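Uncharacterized protein YhfS (Escherichia coli, PDB 4J8L) is of unknown function but carries pyridoxal 5'-phosphate covalently attached to a lysine and may, like its relatives, act on amino acids, perhaps as a cysteine synthase. Local coordinates at residues A81-A84 with A85-P89; Y151-A154 with D155-T159; N214-R217 with A218-S222; A242-M245 with H246-A250; E254-L257 with A258-G262. One frame throughout, in Å; residues are numbered along the deposited sequence.

Contact 1: A81-A84 with A85-P89; sequences AGLA and ALLKP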
# COMPACT_ATOMS: atom_id res chain seq x y z
N ALA A 81 -5.73 2.60 -14.27
CA ALA A 81 -5.85 3.93 -14.85
C ALA A 81 -4.48 4.55 -15.09
O ALA A 81 -4.25 5.16 -16.14
CB ALA A 81 -6.69 4.83 -13.94
N GLY A 82 -3.57 4.39 -14.14
CA GLY A 82 -2.23 4.92 -14.30
C GLY A 82 -1.46 4.28 -15.45
O GLY A 82 -0.85 4.96 -16.28
N LEU A 83 -1.48 2.95 -15.51
CA LEU A 83 -0.82 2.26 -16.62
C LEU A 83 -1.41 2.66 -17.98
O LEU A 83 -0.68 2.90 -18.93
CB LEU A 83 -0.87 0.75 -16.45
CG LEU A 83 0.02 0.19 -15.33
CD1 LEU A 83 -0.17 -1.32 -15.21
CD2 LEU A 83 1.48 0.53 -15.58
N ALA A 84 -2.74 2.75 -18.06
CA ALA A 84 -3.39 3.11 -19.32
C ALA A 84 -3.03 4.51 -19.79
O ALA A 84 -3.09 4.81 -20.99
CB ALA A 84 -4.90 2.96 -19.20
N ALA A 85 -2.65 5.37 -18.85
CA ALA A 85 -2.25 6.73 -19.18
C ALA A 85 -0.76 6.84 -19.53
O ALA A 85 -0.32 7.87 -20.06
CB ALA A 85 -2.59 7.67 -18.02
N LEU A 86 0.02 5.79 -19.25
CA LEU A 86 1.46 5.81 -19.53
C LEU A 86 1.84 5.03 -20.77
O LEU A 86 2.85 5.34 -21.43
CB LEU A 86 2.26 5.28 -18.33
CG LEU A 86 2.27 6.14 -17.08
CD1 LEU A 86 3.14 5.51 -16.00
CD2 LEU A 86 2.75 7.56 -17.39
N LEU A 87 1.06 4.02 -21.11
CA LEU A 87 1.37 3.28 -22.32
C LEU A 87 0.16 2.67 -23.02
O LEU A 87 -0.94 2.63 -22.47
CB LEU A 87 2.49 2.25 -22.09
CG LEU A 87 2.25 0.94 -21.34
CD1 LEU A 87 3.45 0.04 -21.55
CD2 LEU A 87 2.05 1.17 -19.86
N LYS A 88 0.40 2.23 -24.25
CA LYS A 88 -0.65 1.70 -25.12
C LYS A 88 -0.62 0.19 -25.07
O LYS A 88 0.39 -0.40 -24.68
CB LYS A 88 -0.40 2.17 -26.57
CG LYS A 88 -0.51 3.68 -26.74
CD LYS A 88 -0.14 4.10 -28.15
CE LYS A 88 -0.27 5.61 -28.33
NZ LYS A 88 0.08 6.04 -29.71
N PRO A 89 -1.74 -0.45 -25.45
CA PRO A 89 -1.79 -1.91 -25.54
C PRO A 89 -0.66 -2.43 -26.42
O PRO A 89 -0.40 -1.86 -27.49
CB PRO A 89 -3.12 -2.18 -26.22
CG PRO A 89 -3.96 -1.03 -25.88
CD PRO A 89 -3.05 0.15 -25.76

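Contact 2: Y151-A154 with D155-T159; sequences YVLA and DVLAT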
# COMPACT_ATOMS: atom_id res chain seq x y z
N TYR A 151 15.94 -2.84 -2.38
CA TYR A 151 16.16 -1.62 -3.14
C TYR A 151 15.53 -0.38 -2.51
O TYR A 151 14.50 -0.47 -1.83
CB TYR A 151 15.75 -1.78 -4.60
CG TYR A 151 14.28 -2.03 -4.89
CD1 TYR A 151 13.82 -3.30 -5.22
CD2 TYR A 151 13.35 -0.99 -4.90
CE1 TYR A 151 12.50 -3.53 -5.52
CE2 TYR A 151 12.02 -1.21 -5.20
CZ TYR A 151 11.60 -2.49 -5.52
OH TYR A 151 10.28 -2.73 -5.83
N VAL A 152 16.17 0.76 -2.72
CA VAL A 152 15.65 2.05 -2.28
C VAL A 152 14.78 2.62 -3.39
O VAL A 152 15.25 2.82 -4.51
CB VAL A 152 16.80 3.03 -1.98
CG1 VAL A 152 16.25 4.41 -1.64
CG2 VAL A 152 17.67 2.49 -0.85
N LEU A 153 13.51 2.86 -3.07
CA LEU A 153 12.54 3.33 -4.06
C LEU A 153 13.06 4.52 -4.86
O LEU A 153 13.05 4.50 -6.10
CB LEU A 153 11.22 3.69 -3.39
CG LEU A 153 10.09 4.14 -4.32
CD1 LEU A 153 9.79 3.07 -5.37
CD2 LEU A 153 8.82 4.47 -3.54
N ALA A 154 13.53 5.54 -4.16
CA ALA A 154 13.99 6.78 -4.79
C ALA A 154 15.13 6.55 -5.79
O ALA A 154 15.21 7.22 -6.82
CB ALA A 154 14.40 7.80 -3.74
N ASP A 155 16.00 5.59 -5.48
CA ASP A 155 17.14 5.31 -6.34
C ASP A 155 16.74 4.59 -7.61
O ASP A 155 17.28 4.85 -8.69
CB ASP A 155 18.22 4.53 -5.58
CG ASP A 155 18.81 5.33 -4.44
OD1 ASP A 155 18.64 6.57 -4.42
OD2 ASP A 155 19.45 4.73 -3.56
N VAL A 156 15.78 3.68 -7.49
CA VAL A 156 15.25 3.00 -8.67
C VAL A 156 14.55 4.02 -9.57
O VAL A 156 14.74 4.02 -10.79
CB VAL A 156 14.28 1.88 -8.28
CG1 VAL A 156 13.55 1.34 -9.50
CG2 VAL A 156 15.03 0.76 -7.56
N LEU A 157 13.76 4.89 -8.95
CA LEU A 157 13.05 5.94 -9.68
C LEU A 157 14.00 6.92 -10.36
O LEU A 157 13.77 7.32 -11.50
CB LEU A 157 12.07 6.68 -8.77
CG LEU A 157 10.92 5.81 -8.25
CD1 LEU A 157 10.11 6.55 -7.20
CD2 LEU A 157 10.02 5.36 -9.40
N ALA A 158 15.07 7.30 -9.66
CA ALA A 158 16.06 8.21 -10.22
C ALA A 158 16.71 7.61 -11.47
O ALA A 158 16.92 8.31 -12.46
CB ALA A 158 17.12 8.55 -9.18
N THR A 159 17.02 6.32 -11.41
CA THR A 159 17.62 5.64 -12.54
C THR A 159 16.69 5.68 -13.74
O THR A 159 17.11 5.96 -14.87
CB THR A 159 17.97 4.17 -12.21
OG1 THR A 159 18.87 4.14 -11.10
CG2 THR A 159 18.63 3.49 -13.40

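Contact 3: N214-R217 with A218-S222; sequences NRIR and ATLYS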
# COMPACT_ATOMS: atom_id res chain seq x y z
N ASN A 214 -4.53 14.28 -16.17
CA ASN A 214 -5.47 14.80 -17.15
C ASN A 214 -5.90 13.71 -18.14
O ASN A 214 -7.06 13.65 -18.53
CB ASN A 214 -4.89 16.00 -17.91
CG ASN A 214 -4.84 17.25 -17.06
OD1 ASN A 214 -5.56 17.39 -16.08
ND2 ASN A 214 -3.98 18.19 -17.46
N ARG A 215 -4.96 12.84 -18.52
CA ARG A 215 -5.32 11.75 -19.42
C ARG A 215 -6.28 10.78 -18.75
O ARG A 215 -7.18 10.24 -19.38
CB ARG A 215 -4.07 11.01 -19.93
CG ARG A 215 -3.26 11.82 -20.94
CD ARG A 215 -2.34 10.95 -21.79
NE ARG A 215 -1.24 10.39 -21.02
CZ ARG A 215 -0.09 11.02 -20.80
NH1 ARG A 215 0.10 12.23 -21.28
NH2 ARG A 215 0.87 10.43 -20.09
N ILE A 216 -6.09 10.58 -17.45
CA ILE A 216 -6.99 9.73 -16.70
C ILE A 216 -8.38 10.37 -16.61
O ILE A 216 -9.39 9.73 -16.92
CB ILE A 216 -6.45 9.45 -15.29
CG1 ILE A 216 -5.17 8.61 -15.37
CG2 ILE A 216 -7.51 8.77 -14.42
CD1 ILE A 216 -4.52 8.35 -14.03
N ARG A 217 -8.43 11.64 -16.23
CA ARG A 217 -9.73 12.30 -16.09
C ARG A 217 -10.53 12.31 -17.39
O ARG A 217 -11.76 12.19 -17.38
CB ARG A 217 -9.56 13.73 -15.54
CG ARG A 217 -9.21 13.77 -14.05
CD ARG A 217 -10.41 13.36 -13.16
NE ARG A 217 -11.61 14.08 -13.55
CZ ARG A 217 -12.86 13.66 -13.34
NH1 ARG A 217 -13.07 12.52 -12.69
NH2 ARG A 217 -13.88 14.38 -13.77
N ALA A 218 -9.83 12.40 -18.52
CA ALA A 218 -10.49 12.43 -19.83
C ALA A 218 -11.24 11.13 -20.14
O ALA A 218 -12.16 11.15 -20.97
CB ALA A 218 -9.48 12.76 -20.94
N THR A 219 -10.87 10.03 -19.49
CA THR A 219 -11.51 8.73 -19.73
C THR A 219 -12.71 8.51 -18.83
O THR A 219 -13.48 7.58 -19.03
CB THR A 219 -10.55 7.54 -19.52
OG1 THR A 219 -10.23 7.42 -18.12
CG2 THR A 219 -9.28 7.73 -20.33
N LEU A 220 -12.86 9.37 -17.82
CA LEU A 220 -13.90 9.19 -16.81
C LEU A 220 -15.19 9.91 -17.23
O LEU A 220 -15.62 10.87 -16.60
CB LEU A 220 -13.40 9.69 -15.45
CG LEU A 220 -12.11 9.01 -14.97
CD1 LEU A 220 -11.77 9.42 -13.56
CD2 LEU A 220 -12.21 7.48 -15.08
N TYR A 221 -15.78 9.43 -18.32
CA TYR A 221 -16.94 10.09 -18.92
C TYR A 221 -18.24 9.95 -18.13
O TYR A 221 -19.05 10.87 -18.08
CB TYR A 221 -17.20 9.54 -20.32
CG TYR A 221 -16.12 9.83 -21.34
CD1 TYR A 221 -16.05 11.07 -21.98
CD2 TYR A 221 -15.19 8.86 -21.70
CE1 TYR A 221 -15.07 11.34 -22.93
CE2 TYR A 221 -14.21 9.12 -22.65
CZ TYR A 221 -14.15 10.36 -23.26
OH TYR A 221 -13.18 10.64 -24.20
N SER A 222 -18.44 8.77 -17.53
CA SER A 222 -19.75 8.36 -17.06
C SER A 222 -20.07 8.81 -15.64
O SER A 222 -19.18 9.18 -14.88
CB SER A 222 -19.85 6.83 -17.12
OG SER A 222 -19.01 6.24 -16.15
O HOH W 1 -14.11 13.76 -17.30

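Contact 4: A242-M245 with H246-A250; sequences APVM and HAVQA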
# COMPACT_ATOMS: atom_id res chain seq x y z
N ALA A 242 -4.70 8.13 9.41
CA ALA A 242 -3.75 7.07 9.05
C ALA A 242 -2.34 7.16 9.64
O ALA A 242 -1.85 6.17 10.20
CB ALA A 242 -3.71 6.87 7.52
N PRO A 243 -1.66 8.32 9.53
CA PRO A 243 -0.26 8.28 9.93
C PRO A 243 -0.04 8.00 11.42
O PRO A 243 0.76 7.12 11.74
CB PRO A 243 0.30 9.65 9.50
CG PRO A 243 -0.88 10.51 9.25
CD PRO A 243 -2.02 9.60 8.89
N VAL A 244 -0.76 8.68 12.30
CA VAL A 244 -0.53 8.46 13.72
C VAL A 244 -0.94 7.05 14.15
O VAL A 244 -0.22 6.41 14.93
CB VAL A 244 -1.22 9.55 14.59
CG1 VAL A 244 -1.24 9.14 16.06
CG2 VAL A 244 -0.51 10.89 14.42
N MSE A 245 -2.07 6.56 13.65
CA MSE A 245 -2.52 5.23 14.06
C MSE A 245 -1.55 4.16 13.57
O MSE A 245 -1.29 3.18 14.26
CB MSE A 245 -3.96 4.96 13.62
CG MSE A 245 -4.92 6.06 14.13
SE MSE A 245 -5.08 6.13 16.08
CE MSE A 245 -5.58 4.29 16.19
N HIS A 246 -0.97 4.37 12.40
CA HIS A 246 0.03 3.42 11.94
C HIS A 246 1.37 3.53 12.68
O HIS A 246 2.06 2.53 12.84
CB HIS A 246 0.18 3.46 10.42
CG HIS A 246 -0.91 2.72 9.72
ND1 HIS A 246 -0.97 1.34 9.72
CD2 HIS A 246 -2.02 3.14 9.07
CE1 HIS A 246 -2.04 0.95 9.06
NE2 HIS A 246 -2.70 2.03 8.66
N ALA A 247 1.72 4.73 13.14
CA ALA A 247 2.94 4.89 13.92
C ALA A 247 2.76 4.17 15.24
O ALA A 247 3.70 3.57 15.76
CB ALA A 247 3.26 6.34 14.15
N VAL A 248 1.55 4.22 15.78
CA VAL A 248 1.26 3.49 17.01
C VAL A 248 1.45 2.00 16.74
O VAL A 248 2.06 1.28 17.54
CB VAL A 248 -0.18 3.77 17.50
CG1 VAL A 248 -0.56 2.79 18.62
CG2 VAL A 248 -0.31 5.21 18.01
N GLN A 249 0.95 1.54 15.60
CA GLN A 249 1.05 0.12 15.24
C GLN A 249 2.50 -0.29 15.04
O GLN A 249 2.90 -1.40 15.42
CB GLN A 249 0.25 -0.19 13.96
CG GLN A 249 0.39 -1.64 13.50
CD GLN A 249 -0.29 -1.93 12.18
OE1 GLN A 249 -1.36 -1.41 11.89
NE2 GLN A 249 0.33 -2.78 11.37
N ALA A 250 3.29 0.58 14.42
CA ALA A 250 4.69 0.27 14.17
C ALA A 250 5.43 0.06 15.49
O ALA A 250 6.28 -0.82 15.59
CB ALA A 250 5.36 1.37 13.35

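Contact 5: E254-L257 with A258-G262; sequences ERLL and ALLNG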
# COMPACT_ATOMS: atom_id res chain seq x y z
N GLU A 254 7.29 -3.41 16.86
CA GLU A 254 8.66 -3.45 17.37
C GLU A 254 8.71 -4.00 18.80
O GLU A 254 9.59 -4.80 19.13
CB GLU A 254 9.31 -2.06 17.31
CG GLU A 254 9.54 -1.52 15.89
CD GLU A 254 10.78 -2.08 15.21
OE1 GLU A 254 11.44 -2.99 15.77
OE2 GLU A 254 11.10 -1.61 14.10
N ARG A 255 7.77 -3.59 19.64
CA ARG A 255 7.80 -4.07 21.03
C ARG A 255 7.47 -5.57 21.10
O ARG A 255 8.08 -6.31 21.89
CB ARG A 255 6.89 -3.24 21.94
CG ARG A 255 7.42 -1.82 22.17
CD ARG A 255 6.64 -1.06 23.24
NE ARG A 255 5.21 -1.02 22.96
CZ ARG A 255 4.61 -0.14 22.16
NH1 ARG A 255 5.32 0.81 21.55
NH2 ARG A 255 3.30 -0.21 21.96
N LEU A 256 6.53 -6.00 20.27
CA LEU A 256 6.16 -7.41 20.16
C LEU A 256 7.36 -8.23 19.70
O LEU A 256 7.65 -9.28 20.27
CB LEU A 256 5.01 -7.56 19.18
CG LEU A 256 4.50 -8.97 18.89
CD1 LEU A 256 4.03 -9.63 20.16
CD2 LEU A 256 3.38 -8.88 17.87
N LEU A 257 8.05 -7.75 18.66
CA LEU A 257 9.23 -8.45 18.16
C LEU A 257 10.29 -8.63 19.24
O LEU A 257 10.84 -9.72 19.41
CB LEU A 257 9.84 -7.72 16.96
CG LEU A 257 11.09 -8.35 16.36
CD1 LEU A 257 10.80 -9.72 15.74
CD2 LEU A 257 11.74 -7.43 15.32
N ALA A 258 10.56 -7.57 19.99
CA ALA A 258 11.55 -7.64 21.06
C ALA A 258 11.16 -8.66 22.13
O ALA A 258 12.00 -9.43 22.60
CB ALA A 258 11.75 -6.26 21.70
N LEU A 259 9.89 -8.66 22.51
CA LEU A 259 9.40 -9.62 23.51
C LEU A 259 9.56 -11.06 23.03
O LEU A 259 10.00 -11.92 23.78
CB LEU A 259 7.94 -9.33 23.87
CG LEU A 259 7.69 -8.06 24.70
CD1 LEU A 259 6.22 -7.67 24.65
CD2 LEU A 259 8.16 -8.28 26.13
N LEU A 260 9.20 -11.31 21.77
CA LEU A 260 9.33 -12.66 21.22
C LEU A 260 10.79 -13.08 21.12
O LEU A 260 11.13 -14.21 21.46
CB LEU A 260 8.67 -12.75 19.84
CG LEU A 260 7.15 -12.64 19.85
CD1 LEU A 260 6.59 -12.57 18.43
CD2 LEU A 260 6.56 -13.81 20.61
N ASN A 261 11.64 -12.17 20.67
CA ASN A 261 13.07 -12.44 20.59
C ASN A 261 13.69 -12.65 21.97
O ASN A 261 14.74 -13.29 22.10
CB ASN A 261 13.80 -11.33 19.85
CG ASN A 261 13.69 -11.47 18.34
OD1 ASN A 261 13.37 -12.54 17.83
ND2 ASN A 261 13.94 -10.38 17.62
N GLY A 262 13.05 -12.11 23.00
CA GLY A 262 13.51 -12.26 24.36
C GLY A 262 13.02 -13.54 25.01
O GLY A 262 13.36 -13.82 26.16

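Contact 1: A81-A84 with A85-P89
L83 O is gripped by two amides, and this pair of hydrogen bonds is the tight part of the contact, where helix 74-86 runs out. L87 N meets it at 3.0 Å from almost straight ahead, with a C=O...N angle of 169°. L86 N, also 3.0 Å from L83 O, comes instead from above the carbonyl plane, 65° out of it. The side chain of L87 adds to the same spot. Its CG is wedged between its own backbone N and carbonyl carbon (chi1 75°), which brings CD2 to 3.4 Å from L83 O and within 4.4 Å of L83 CD2. L86 CG, for its part, rests 3.4 Å from G82 O.

Just upstream the grip is looser: A85 N divides between A81 O and G82 O, both at 3.2 Å and both weak. A84 is exposed, and its methyl points away from the turn that follows, although it still brushes A85 N.

In the seven-stranded mixed sheet, consistent with a fold-type-I PLP enzyme, strand 137-141 receives L83 on L139 and L87 on A137. On another flank A81, A85 and L86 pack on I216 and V212 of helix 210-219, so the helix end is held between the sheet and that helix.

Contact 2: Y151-A154 with D155-T159
Y151 and V156 make the first apolar contact at the start of helix 153-162, the helix of the beta-alpha-beta crossover that joins strand 137-141 to strand 167-170. V156 CG2 lies 3.6 Å from Y151 CD2 and approaches the ring at a slant; the ring reaches it because Y151 CG sits between the backbone N and the carbonyl carbon (chi1 64°). L153 CG and L157 CD1, 3.8 Å apart, form a second pair, next along the helix, their branches crossing at an angle.

V152 holds the N-cap position, but its side chain has no acceptor to offer the first turn. Its carbonyl serves the helix instead: V152 O takes V156 N at 3.1 Å, close to the line of the C=O bond, and D155 N more weakly. D155 folds back beside it, OD2 standing 3.5 Å from V152 CB.

Further out, V140 of strand 137-141 touches Y151, L153, V156 and L157 together, while T169 receives L153 and L157. The phenol is positioned separately: Y151 OH is hydrogen-bonded to Q141 O, R144 makes a cation-pi contact with the ring, and H96 meets it edge-to-face. On the helix side turned to L123 and L126, T159 OG1 bonds to D155 O at 3.0 Å and T159 N at 3.1 Å, the two donors reaching that oxygen from opposite faces of its plane.

Contact 3: N214-R217 with A218-S222
The guanidinium of R217 has an apolar neighbour in L220, whose CD1 stands 3.5 Å from R217 NH1 and approaches the flat group obliquely. The other flat group, the Y221 ring, carries A218 O over one face, 3.1 Å above its plane and shifted toward the rim. Both mark the end of helix 210-219, which packs on helix 74-86 in what is probably a fold-type-I PLP domain. The chain leaves through an inverse gamma turn centred on L220 and closed by a weak bond from Y221 N to T219 O.

R217 reaches L220 because its chain folds back at chi2 and chi3 (-71° and -49°), and the two side chains cross at about a right angle. Its polar end is held elsewhere: R217 NH1 bonds to Q226 OE1. L220 also leans on the backbone, with CG 3.4 Å from I216 O. With an alanine in place of L220, the R217 guanidinium is likely to lose its apolar support and I216 O the hydrocarbon packed against it, leaving a gap at the turn.

I216 O closes the last helical turn by accepting twice. T219 N, at 3.0 Å, lies above the carbonyl plane, whereas T219 OG1 donates to I216 O in that plane, on a lone pair, at 2.7 Å. The hydroxyl can do so because chi1 (69°) tucks it between its own N and carbonyl carbon. R217 O accepts L220 N at 3.1 Å from well above its plane, and a water donates to R217 O at 2.8 Å and, weakly, to L220 O.

Contact 4: A242-M245 with H246-A250
H246 lies back along A242 one turn earlier, and its side chain can be followed atom by atom. CB starts 3.4 Å from A242 O. CG, anti to the carbonyl carbon of H246 (chi1 -79°), is 3.6 Å from the same oxygen. CD2 comes nearest, 3.2 Å from A242 O, with that oxygen at the ring's edge and near its plane; the A242 methyl is also close, 4.4 Å from CD2. Beyond these atoms the imidazole reaches F198, whose ring meets it with planes only about 10° apart, and K177 and E310 border it as well. If H246 were an alanine, the F198 ring would probably lose its flat partner and A242 O the CD2 edge beside it.

The backbone keeps the pair in place. H246 N bonds to A242 O at 3.0 Å, so that oxygen faces both the amide and the ring carbon. The N of P243, which has no hydrogen, and that of V244 make no bond to the turn before, which kinks helix 229-261; yet P243 O accepts A247 N and the helix resumes at once. V248 N bonds to V244 O at 2.9 Å, and V248 CG2 lies 3.3 Å from that same oxygen. M245, a selenomethionine, joins in through its backbone: its O accepts Q249 N.

On helix 11-28, A14 receives P243 and A247, and V244 packs on I11 and Q18. Chemically, the turn closes its own backbone and directs its two buried polar side chains to partners elsewhere in the chain: the H246 ring to F198, and Q249 OE1 to a hydrogen bond with R344 NH1.

Contact 5: E254-L257 with A258-G262
L256 and L260 run alongside each other in one direction, with L256 CG 4.2 Å from L260 CD1. They get there by different torsions: L256 CG is anti to its backbone N (chi1 178°), whereas L260 CG swings beside its own N (chi1 -69°), which also sets L260 CG 3.4 Å from L256 O. L257 shares the extended first torsion of L256 and meets N261 at a slant, its CG 3.7 Å from N261 ND2. The amide chain, placed beside its backbone N (chi1 -80°), leans over the preceding turn, with N261 CB 3.4 Å from L257 O. L259 bends back in the same manner, CG resting 3.3 Å from R255 O.

This is the last part of helix 229-261, the long helix that runs into the C-terminal domain. There L256 and L260 fill the space between L281 of strand 279-285 and helix 347-360, while L257 packs on A271 and I273 of strand 268-275. R255 reaches helix 347-360 as well, in a salt bridge from NE to E347 OE2.

The backbone bonds are regular up to N261 N, 2.9 Å from L257 O and nearly in line with its carbonyl. At the end G262 N splits weakly between A258 O, at 2.9 Å, and L259 O.

Contacts 1 and 3 are neighbouring helix ends, their centres about 12 Å apart, joined by packing of A81 and A85 on I216 and by a hydrogen bond between A85 O and R215 NH2. Contact 3 lies at the surface and relies on a hydroxyl, an arginine and a water; the other four are partly buried, contact 4 nearest the chain's centre (about 14 Å) and contact 5 farthest (about 25 Å). Contact 2 opens a helix rather than ending one, and shares strand 137-141 with contact 1. Contacts 4 and 5 share helix 229-261: the first is kinked and gives a buried ring and a buried amide to partners elsewhere in the chain, the second is regular and leucine-rich, facing the antiparallel sheet.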